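Local coordinates for protein cadherin-23 (Mus musculus, PDB 5UZ8) that probably mediates calcium-dependent cell adhesion in the inner ear, serving hearing and mechanotransduction through a chain of cadherin repeats, at residues 17-22 and 27-32; 55-60 and 77-82. All coordinates share one frame; numbering follows the deposited sequence. Where two conformers were deposited one is given.

Interaction 1 (17-22 and 27-32); sequences ERVLEG and TTLIAV. With CA (calcium ion), chain J; CA (calcium ion), chain K.
Val19 meets Leu29 in the apolar part of this contact: CG1 of Val19 lies 3.8 Å from CD2 of Leu29, with the two side chains slanted across one another. Leu29 carries its CG anti to the carbonyl carbon (chi1 -56°), and from there CD2 extends to the valine while the side chain also packs on Leu104 of strand 97-107 and Ala70 of strand 66-70. Further along, the aliphatic part of Glu17 does the touching. Its CB sits 3.9 Å from CD1 of Ile30, and CG comes within 3.4 Å of the carbonyl O of Leu29.

The polar link between the backbones is made by a water, which donates to both carbonyls, at 2.9 Å from Arg18 O and 2.7 Å from Leu29 O. It bridges two strands that run nearly antiparallel, at 162°, yet belong to different sheets. Strand 15-20 pairs alongside 97-107, whereas 28-35 joins 66-70, so the contact joins the two sheets of the cadherin beta-sandwich, beside the outermost strand 15-20 of one of them. Leu29 and Ile30 both face Val68 across their own sheet, a classic beta bulge, and this places two consecutive side chains where both can meet strand 15-20.

Past the end of that strand, metal coordination takes over. Glu21 splits its carboxylate between two calcium ions: OE1 binds the chain J ion at 2.3 Å and OE2 the chain K ion at 2.4 Å. Two waters also ligate the chain K ion, while Asp75, Glu77, Asp108, Ile109, Asp111 and Asp144 are among the other residues of the paired sites. OE2 additionally accepts a hydrogen bond from the backbone N of Tyr76, which helps fix the rotation of the carboxylate.

Interaction 2 (55-60 and 77-82); sequences PGYVQL and EEVHWL. With CA (calcium ion), chain J; CA (calcium ion), chain K.
The backbones keep well apart here, Tyr57 and Leu82 having the nearest CA atoms at 7.5 Å, and side chains fill the space between them. Residues 55-57 form a loop leading into strand 58-60; another loop, residues 77-80, leads into strand 81-89. These strands lie in the two opposing sheets of the cadherin sandwich, so the contact is packing between sheets near one end of the domain.

Leu82 fits against Tyr57 with the two side chains crossing at about a right angle. Its CD2 is 3.6 Å from CD2 of the tyrosine, and both methyls of Leu82 reach Tyr57 CB from one side, each at 3.7 Å. Tyr57 swings its ring to the side of the backbone N, opposite the carbonyl carbon (chi1 -58°), and the ring then extends past Leu82 to Val79, whose CG2 approaches the phenol end obliquely, 3.9 Å from OH. A serine in place of Tyr57 would probably leave the CG2 methyl of Val79 and the CD2 methyl of Leu82 without the ring they pack on, opening a gap between 55-60 and 77-82. Val58 runs past Leu82 in the opposite direction, its CG1 4.0 Å from Leu82 CD1; Leu104 and Val68 also pack on this valine.

At the start of 77-82, Glu77 turns to the metals. Its OE1 and OE2 both chelate the chain J calcium, and OE2 bridges to the chain K ion at 2.3 Å. The chemistry thus divides: between the segments there is apolar packing alone, which depends on fit of shape, while the carboxylate's negative charge is probably offset by the two calcium ions.

Interactions 1 and 2 come in series along the chain, all four segments falling in the first cadherin domain of this three-domain fragment, with centres about 10 Å apart. Each joins the same two sheets: strands 15-20 and 81-89 belong to one, 28-35 and 58-60 to the other. Inside the sandwich the contacts merge where Leu29 CD1 packs 3.8 Å from Val58 CG1. They meet again at the calcium pair, where Glu21 OE2 and Glu77 OE2 stand 3.3 Å apart, both bound to the chain K ion. Since Asp144 of the following domain also ligates the chain J ion, the core and the inter-domain junction are connected, consistent with calcium stiffening the cadherin rod.

Interaction 1 (17-22 and 27-32)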
ATOM      1  N   GLU A  17       0.031  -9.506 -40.395  1.00 19.82           N
ATOM      2  CA  GLU A  17       0.232 -10.597 -39.464  1.00 20.61           C
ATOM      3  C   GLU A  17       0.336  -9.964 -38.068  1.00 20.13           C
ATOM      4  O   GLU A  17       0.824  -8.833 -37.923  1.00 18.13           O
ATOM      5  CB  GLU A  17       1.529 -11.313 -39.865  1.00 23.21           C
ATOM      6  CG  GLU A  17       1.640 -12.787 -39.652  1.00 27.23           C
ATOM      7  CD  GLU A  17       0.618 -13.636 -40.388  1.00 31.97           C
ATOM      8  OE1 GLU A  17       0.686 -13.830 -41.629  1.00 37.79           O
ATOM      9  OE2 GLU A  17      -0.235 -14.171 -39.687  1.00 36.56           O
ATOM     10  N   ARG A  18      -0.137 -10.689 -37.065  1.00 19.79           N
ATOM     11  CA  ARG A  18       0.104 -10.342 -35.671  1.00 20.65           C
ATOM     12  C   ARG A  18       1.469 -10.832 -35.204  1.00 19.38           C
ATOM     13  O   ARG A  18       1.917 -11.924 -35.594  1.00 18.51           O
ATOM     14  CB  ARG A  18      -0.989 -10.934 -34.796  1.00 23.13           C
ATOM     15  CG  ARG A  18      -2.332 -10.286 -35.019  1.00 25.94           C
ATOM     16  CD  ARG A  18      -3.477 -11.213 -34.642  1.00 30.25           C
ATOM     17  NE  ARG A  18      -3.543 -11.463 -33.204  1.00 33.67           N
ATOM     18  CZ  ARG A  18      -4.013 -10.608 -32.287  1.00 36.51           C
ATOM     19  NH1 ARG A  18      -4.441  -9.387 -32.628  1.00 39.71           N
ATOM     20  NH2 ARG A  18      -4.042 -10.969 -30.998  1.00 38.14           N
ATOM     21  N   VAL A  19       2.121 -10.041 -34.352  1.00 17.23           N
ATOM     22  CA  VAL A  19       3.414 -10.393 -33.800  1.00 16.68           C
ATOM     23  C   VAL A  19       3.369 -10.084 -32.310  1.00 16.52           C
ATOM     24  O   VAL A  19       3.053  -8.960 -31.921  1.00 15.69           O
ATOM     25  CB  VAL A  19       4.529  -9.560 -34.441  1.00 16.00           C
ATOM     26  CG1 VAL A  19       5.870  -9.795 -33.770  1.00 15.88           C
ATOM     27  CG2 VAL A  19       4.609  -9.863 -35.940  1.00 16.62           C
ATOM     28  N   LEU A  20       3.727 -11.053 -31.491  1.00 17.57           N
ATOM     29  CA  LEU A  20       3.821 -10.790 -30.038  1.00 18.11           C
ATOM     30  C   LEU A  20       5.010  -9.914 -29.759  1.00 16.69           C
ATOM     31  O   LEU A  20       6.130 -10.200 -30.215  1.00 16.89           O
ATOM     32  CB  LEU A  20       3.984 -12.075 -29.244  1.00 20.42           C
ATOM     33  CG  LEU A  20       2.875 -13.109 -29.352  1.00 22.79           C
ATOM     34  CD1 LEU A  20       3.313 -14.404 -28.679  1.00 24.53           C
ATOM     35  CD2 LEU A  20       1.599 -12.588 -28.708  1.00 24.49           C
ATOM     36  N   GLU A  21       4.807  -8.850 -28.994  1.00 15.54           N
ATOM     37  CA  GLU A  21       5.961  -8.099 -28.515  1.00 14.86           C
ATOM     38  C   GLU A  21       6.945  -9.037 -27.816  1.00 15.23           C
ATOM     39  O   GLU A  21       6.553 -10.042 -27.237  1.00 15.38           O
ATOM     40  CB  GLU A  21       5.558  -6.948 -27.605  1.00 14.36           C
ATOM     41  CG  GLU A  21       4.974  -7.376 -26.281  1.00 14.66           C
ATOM     42  CD  GLU A  21       4.879  -6.244 -25.278  1.00 14.44           C
ATOM     43  OE1 GLU A  21       3.897  -6.233 -24.484  1.00 14.67           O
ATOM     44  OE2 GLU A  21       5.789  -5.392 -25.271  1.00 14.10           O
ATOM     45  N   GLY A  22       8.229  -8.735 -27.949  1.00 16.36           N
ATOM     46  CA  GLY A  22       9.273  -9.544 -27.361  1.00 16.80           C
ATOM     47  C   GLY A  22       9.753 -10.714 -28.190  1.00 17.53           C
ATOM     48  O   GLY A  22      10.658 -11.438 -27.742  1.00 18.11           O
ATOM     49  N   THR A  27      13.167 -14.694 -35.198  1.00 16.25           N
ATOM     50  CA  THR A  27      11.813 -15.224 -35.228  1.00 16.05           C
ATOM     51  C   THR A  27      11.139 -14.815 -36.531  1.00 15.80           C
ATOM     52  O   THR A  27      11.254 -13.650 -36.952  1.00 14.59           O
ATOM     53  CB  THR A  27      10.983 -14.698 -34.054  1.00 15.70           C
ATOM     54  OG1 THR A  27      11.564 -15.152 -32.835  1.00 16.27           O
ATOM     55  CG2 THR A  27       9.498 -15.185 -34.103  1.00 15.78           C
ATOM     56  N   THR A  28      10.473 -15.776 -37.170  1.00 15.98           N
ATOM     57  CA  THR A  28       9.763 -15.497 -38.404  1.00 16.72           C
ATOM     58  C   THR A  28       8.526 -14.677 -38.076  1.00 15.80           C
ATOM     59  O   THR A  28       7.709 -15.068 -37.228  1.00 16.09           O
ATOM     60  CB  THR A  28       9.355 -16.783 -39.139  1.00 17.98           C
ATOM     61  OG1 THR A  28      10.530 -17.482 -39.565  1.00 19.07           O
ATOM     62  CG2 THR A  28       8.488 -16.478 -40.346  1.00 18.11           C
ATOM     63  N   LEU A  29       8.412 -13.528 -38.720  1.00 15.04           N
ATOM     64  CA  LEU A  29       7.301 -12.630 -38.472  1.00 15.09           C
ATOM     65  C   LEU A  29       6.214 -12.768 -39.539  1.00 15.56           C
ATOM     66  O   LEU A  29       5.036 -12.694 -39.223  1.00 16.19           O
ATOM     67  CB  LEU A  29       7.782 -11.212 -38.422  1.00 14.89           C
ATOM     68  CG  LEU A  29       8.878 -10.919 -37.405  1.00 15.29           C
ATOM     69  CD1 LEU A  29       9.184  -9.431 -37.469  1.00 15.74           C
ATOM     70  CD2 LEU A  29       8.485 -11.349 -36.011  1.00 15.52           C
ATOM     71  N   ILE A  30       6.618 -12.926 -40.789  1.00 16.07           N
ATOM     72  CA  ILE A  30       5.689 -13.114 -41.895  1.00 16.79           C
ATOM     73  C   ILE A  30       6.479 -13.676 -43.040  1.00 17.49           C
ATOM     74  O   ILE A  30       7.665 -13.433 -43.141  1.00 16.34           O
ATOM     75  CB  ILE A  30       4.992 -11.791 -42.287  1.00 16.83           C
ATOM     76  CG1 ILE A  30       3.832 -12.039 -43.265  1.00 17.69           C
ATOM     77  CG2 ILE A  30       5.980 -10.728 -42.817  1.00 16.78           C
ATOM     78  CD1 ILE A  30       2.969 -10.790 -43.425  1.00 18.29           C
ATOM     79  N   ALA A  31       5.826 -14.456 -43.894  1.00 18.45           N
ATOM     80  CA  ALA A  31       6.455 -14.914 -45.116  1.00 20.04           C
ATOM     81  C   ALA A  31       5.571 -14.592 -46.283  1.00 21.37           C
ATOM     82  O   ALA A  31       4.399 -14.961 -46.276  1.00 21.88           O
ATOM     83  CB  ALA A  31       6.705 -16.398 -45.054  1.00 21.45           C
ATOM     84  N   VAL A  32       6.127 -13.867 -47.244  1.00 21.35           N
ATOM     85  CA  VAL A  32       5.401 -13.481 -48.451  1.00 22.01           C
ATOM     86  C   VAL A  32       6.102 -14.087 -49.652  1.00 22.77           C
ATOM     87  O   VAL A  32       7.248 -14.534 -49.552  1.00 22.29           O
ATOM     88  CB  VAL A  32       5.295 -11.959 -48.592  1.00 21.86           C
ATOM     89  CG1 VAL A  32       4.700 -11.338 -47.346  1.00 22.42           C
ATOM     90  CG2 VAL A  32       6.639 -11.329 -48.912  1.00 22.49           C
TER
HETATM   91 CA    CA J2609       3.099  -5.098 -22.596  1.00 14.33          CA
HETATM   92 CA    CA K2610       6.840  -4.424 -23.331  1.00 18.18          CA
HETATM   93  O   HOH W   1       3.920 -13.453 -36.942  1.00 21.57           O
HETATM   94  O   HOH W   2       7.656  -3.380 -21.381  1.00 17.11           O
HETATM   95  O   HOH W   3       9.202  -4.883 -23.811  1.00 17.44           O

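Interaction 2 (55-60 and 77-82)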
ATOM      1  N   PRO A  55      12.071   1.997 -38.209  1.00 22.51           N
ATOM      2  CA  PRO A  55      13.136   1.114 -38.653  1.00 22.41           C
ATOM      3  C   PRO A  55      13.731   0.262 -37.529  1.00 21.19           C
ATOM      4  O   PRO A  55      13.538   0.534 -36.335  1.00 20.72           O
ATOM      5  CB  PRO A  55      14.195   2.091 -39.198  1.00 24.68           C
ATOM      6  CG  PRO A  55      14.027   3.318 -38.368  1.00 25.45           C
ATOM      7  CD  PRO A  55      12.533   3.398 -38.130  1.00 24.30           C
ATOM      8  N   GLY A  56      14.452  -0.773 -37.932  1.00 20.22           N
ATOM      9  CA  GLY A  56      15.266  -1.533 -37.010  1.00 19.79           C
ATOM     10  C   GLY A  56      14.748  -2.864 -36.520  1.00 18.02           C
ATOM     11  O   GLY A  56      15.506  -3.589 -35.867  1.00 17.54           O
ATOM     12  N   TYR A  57      13.485  -3.199 -36.819  1.00 16.20           N
ATOM     13  CA  TYR A  57      12.828  -4.335 -36.217  1.00 15.37           C
ATOM     14  C   TYR A  57      12.630  -5.558 -37.096  1.00 14.93           C
ATOM     15  O   TYR A  57      12.291  -6.640 -36.564  1.00 14.46           O
ATOM     16  CB  TYR A  57      11.483  -3.941 -35.612  1.00 15.03           C
ATOM     17  CG  TYR A  57      11.581  -2.855 -34.548  1.00 15.89           C
ATOM     18  CD1 TYR A  57      11.819  -3.178 -33.204  1.00 15.71           C
ATOM     19  CD2 TYR A  57      11.383  -1.538 -34.873  1.00 16.43           C
ATOM     20  CE1 TYR A  57      11.872  -2.193 -32.235  1.00 16.28           C
ATOM     21  CE2 TYR A  57      11.464  -0.542 -33.912  1.00 17.23           C
ATOM     22  CZ  TYR A  57      11.696  -0.889 -32.598  1.00 17.14           C
ATOM     23  OH  TYR A  57      11.759   0.087 -31.647  1.00 17.50           O
ATOM     24  N   VAL A  58      12.814  -5.413 -38.416  1.00 14.73           N
ATOM     25  CA  VAL A  58      12.568  -6.483 -39.360  1.00 14.61           C
ATOM     26  C   VAL A  58      13.626  -6.541 -40.447  1.00 15.01           C
ATOM     27  O   VAL A  58      14.269  -5.533 -40.779  1.00 15.82           O
ATOM     28  CB  VAL A  58      11.179  -6.339 -40.045  1.00 14.16           C
ATOM     29  CG1 VAL A  58      10.084  -6.097 -39.035  1.00 14.17           C
ATOM     30  CG2 VAL A  58      11.183  -5.201 -41.050  1.00 14.99           C
ATOM     31  N   GLN A  59      13.836  -7.740 -40.982  1.00 14.97           N
ATOM     32  CA  GLN A  59      14.713  -7.915 -42.117  1.00 16.08           C
ATOM     33  C   GLN A  59      14.341  -9.197 -42.846  1.00 16.50           C
ATOM     34  O   GLN A  59      13.769 -10.115 -42.243  1.00 15.64           O
ATOM     35  CB  GLN A  59      16.179  -7.971 -41.680  1.00 17.05           C
ATOM     36  CG  GLN A  59      16.518  -9.202 -40.844  1.00 16.92           C
ATOM     37  CD  GLN A  59      17.858  -9.056 -40.175  1.00 18.07           C
ATOM     38  OE1 GLN A  59      17.991  -8.278 -39.245  1.00 17.95           O
ATOM     39  NE2 GLN A  59      18.861  -9.796 -40.650  1.00 18.66           N
ATOM     40  N   LEU A  60      14.698  -9.269 -44.121  1.00 17.71           N
ATOM     41  CA  LEU A  60      14.511 -10.511 -44.869  1.00 19.03           C
ATOM     42  C   LEU A  60      15.575 -11.462 -44.341  1.00 20.59           C
ATOM     43  O   LEU A  60      16.694 -11.030 -44.102  1.00 21.10           O
ATOM     44  CB  LEU A  60      14.695 -10.284 -46.367  1.00 19.81           C
ATOM     45  CG  LEU A  60      13.473  -9.569 -46.982  1.00 19.30           C
ATOM     46  CD1 LEU A  60      13.834  -8.920 -48.306  1.00 20.44           C
ATOM     47  CD2 LEU A  60      12.343 -10.567 -47.182  1.00 18.68           C
ATOM     48  N   GLU A  77       4.890  -1.363 -25.689  1.00 16.43           N
ATOM     49  CA  GLU A  77       4.821  -0.099 -24.990  1.00 17.89           C
ATOM     50  C   GLU A  77       5.490   1.064 -25.756  1.00 18.99           C
ATOM     51  O   GLU A  77       5.272   2.207 -25.385  1.00 20.10           O
ATOM     52  CB  GLU A  77       5.339  -0.231 -23.552  1.00 18.30           C
ATOM     53  CG  GLU A  77       4.361  -0.906 -22.602  1.00 18.28           C
ATOM     54  CD  GLU A  77       4.036  -2.369 -22.919  1.00 17.36           C
ATOM     55  OE1 GLU A  77       2.852  -2.623 -23.123  1.00 16.83           O
ATOM     56  OE2 GLU A  77       4.919  -3.276 -22.927  1.00 16.35           O
ATOM     57  N   GLU A  78       6.242   0.758 -26.838  1.00 18.94           N
ATOM     58  CA  GLU A  78       6.857   1.776 -27.714  0.50 19.66           C
ATOM     59  C   GLU A  78       6.260   1.790 -29.118  1.00 18.76           C
ATOM     60  O   GLU A  78       6.162   2.847 -29.733  1.00 18.92           O
ATOM     61  CB  GLU A  78       8.364   1.523 -27.839  0.50 20.36           C
ATOM     62  CG  GLU A  78       9.126   1.683 -26.537  0.50 21.92           C
ATOM     63  CD  GLU A  78       8.995   3.078 -25.957  0.50 23.92           C
ATOM     64  OE1 GLU A  78       8.716   4.026 -26.725  0.50 26.21           O
ATOM     65  OE2 GLU A  78       9.155   3.236 -24.734  0.50 26.02           O
ATOM     66  N   VAL A  79       5.888   0.619 -29.628  1.00 17.61           N
ATOM     67  CA  VAL A  79       5.483   0.449 -31.027  1.00 17.27           C
ATOM     68  C   VAL A  79       4.252  -0.447 -31.137  1.00 16.60           C
ATOM     69  O   VAL A  79       4.269  -1.562 -30.648  1.00 15.54           O
ATOM     70  CB  VAL A  79       6.627  -0.221 -31.809  1.00 16.86           C
ATOM     71  CG1 VAL A  79       6.228  -0.546 -33.246  1.00 17.02           C
ATOM     72  CG2 VAL A  79       7.897   0.629 -31.734  1.00 17.48           C
ATOM     73  N   HIS A  80       3.208   0.046 -31.809  1.00 17.01           N
ATOM     74  CA  HIS A  80       2.003  -0.765 -32.070  1.00 17.40           C
ATOM     75  C   HIS A  80       1.968  -1.418 -33.449  1.00 17.38           C
ATOM     76  O   HIS A  80       1.292  -2.429 -33.619  1.00 18.42           O
ATOM     77  CB  HIS A  80       0.726   0.060 -31.826  1.00 18.23           C
ATOM     78  CG  HIS A  80       0.498   0.431 -30.389  1.00 18.90           C
ATOM     79  ND1 HIS A  80      -0.504   1.292 -29.994  1.00 20.05           N
ATOM     80  CD2 HIS A  80       1.137   0.048 -29.258  1.00 18.78           C
ATOM     81  CE1 HIS A  80      -0.467   1.427 -28.676  1.00 21.10           C
ATOM     82  NE2 HIS A  80       0.537   0.703 -28.208  1.00 20.02           N
ATOM     83  N   TRP A  81       2.668  -0.847 -34.434  1.00 18.09           N
ATOM     84  CA  TRP A  81       2.665  -1.355 -35.802  1.00 18.37           C
ATOM     85  C   TRP A  81       4.081  -1.312 -36.390  1.00 17.90           C
ATOM     86  O   TRP A  81       4.777  -0.319 -36.246  1.00 17.32           O
ATOM     87  CB  TRP A  81       1.715  -0.508 -36.673  1.00 19.92           C
ATOM     88  CG  TRP A  81       0.282  -0.736 -36.298  1.00 21.48           C
ATOM     89  CD1 TRP A  81      -0.427  -0.055 -35.385  1.00 22.92           C
ATOM     90  CD2 TRP A  81      -0.582  -1.756 -36.812  1.00 21.97           C
ATOM     91  NE1 TRP A  81      -1.718  -0.579 -35.275  1.00 23.64           N
ATOM     92  CE2 TRP A  81      -1.825  -1.630 -36.149  1.00 23.37           C
ATOM     93  CE3 TRP A  81      -0.434  -2.756 -37.791  1.00 22.21           C
ATOM     94  CZ2 TRP A  81      -2.905  -2.465 -36.421  1.00 23.75           C
ATOM     95  CZ3 TRP A  81      -1.523  -3.601 -38.064  1.00 22.62           C
ATOM     96  CH2 TRP A  81      -2.734  -3.448 -37.382  1.00 23.72           C
ATOM     97  N   LEU A  82       4.512  -2.403 -37.005  1.00 17.36           N
ATOM     98  CA  LEU A  82       5.727  -2.391 -37.824  1.00 17.83           C
ATOM     99  C   LEU A  82       5.272  -2.447 -39.277  1.00 18.63           C
ATOM    100  O   LEU A  82       4.823  -3.499 -39.741  1.00 18.05           O
ATOM    101  CB  LEU A  82       6.623  -3.578 -37.519  1.00 18.07           C
ATOM    102  CG  LEU A  82       7.213  -3.600 -36.113  1.00 18.15           C
ATOM    103  CD1 LEU A  82       7.946  -4.902 -35.835  1.00 18.13           C
ATOM    104  CD2 LEU A  82       8.086  -2.379 -35.895  1.00 19.45           C
TER
HETATM  105 CA    CA J2609       3.099  -5.098 -22.596  1.00 14.33          CA
HETATM  106 CA    CA K2610       6.840  -4.424 -23.331  1.00 18.18          CA
HETATM  107  O   HOH W   2       7.656  -3.380 -21.381  1.00 17.11           O
HETATM  108  O   HOH W   3       9.202  -4.883 -23.811  1.00 17.44           O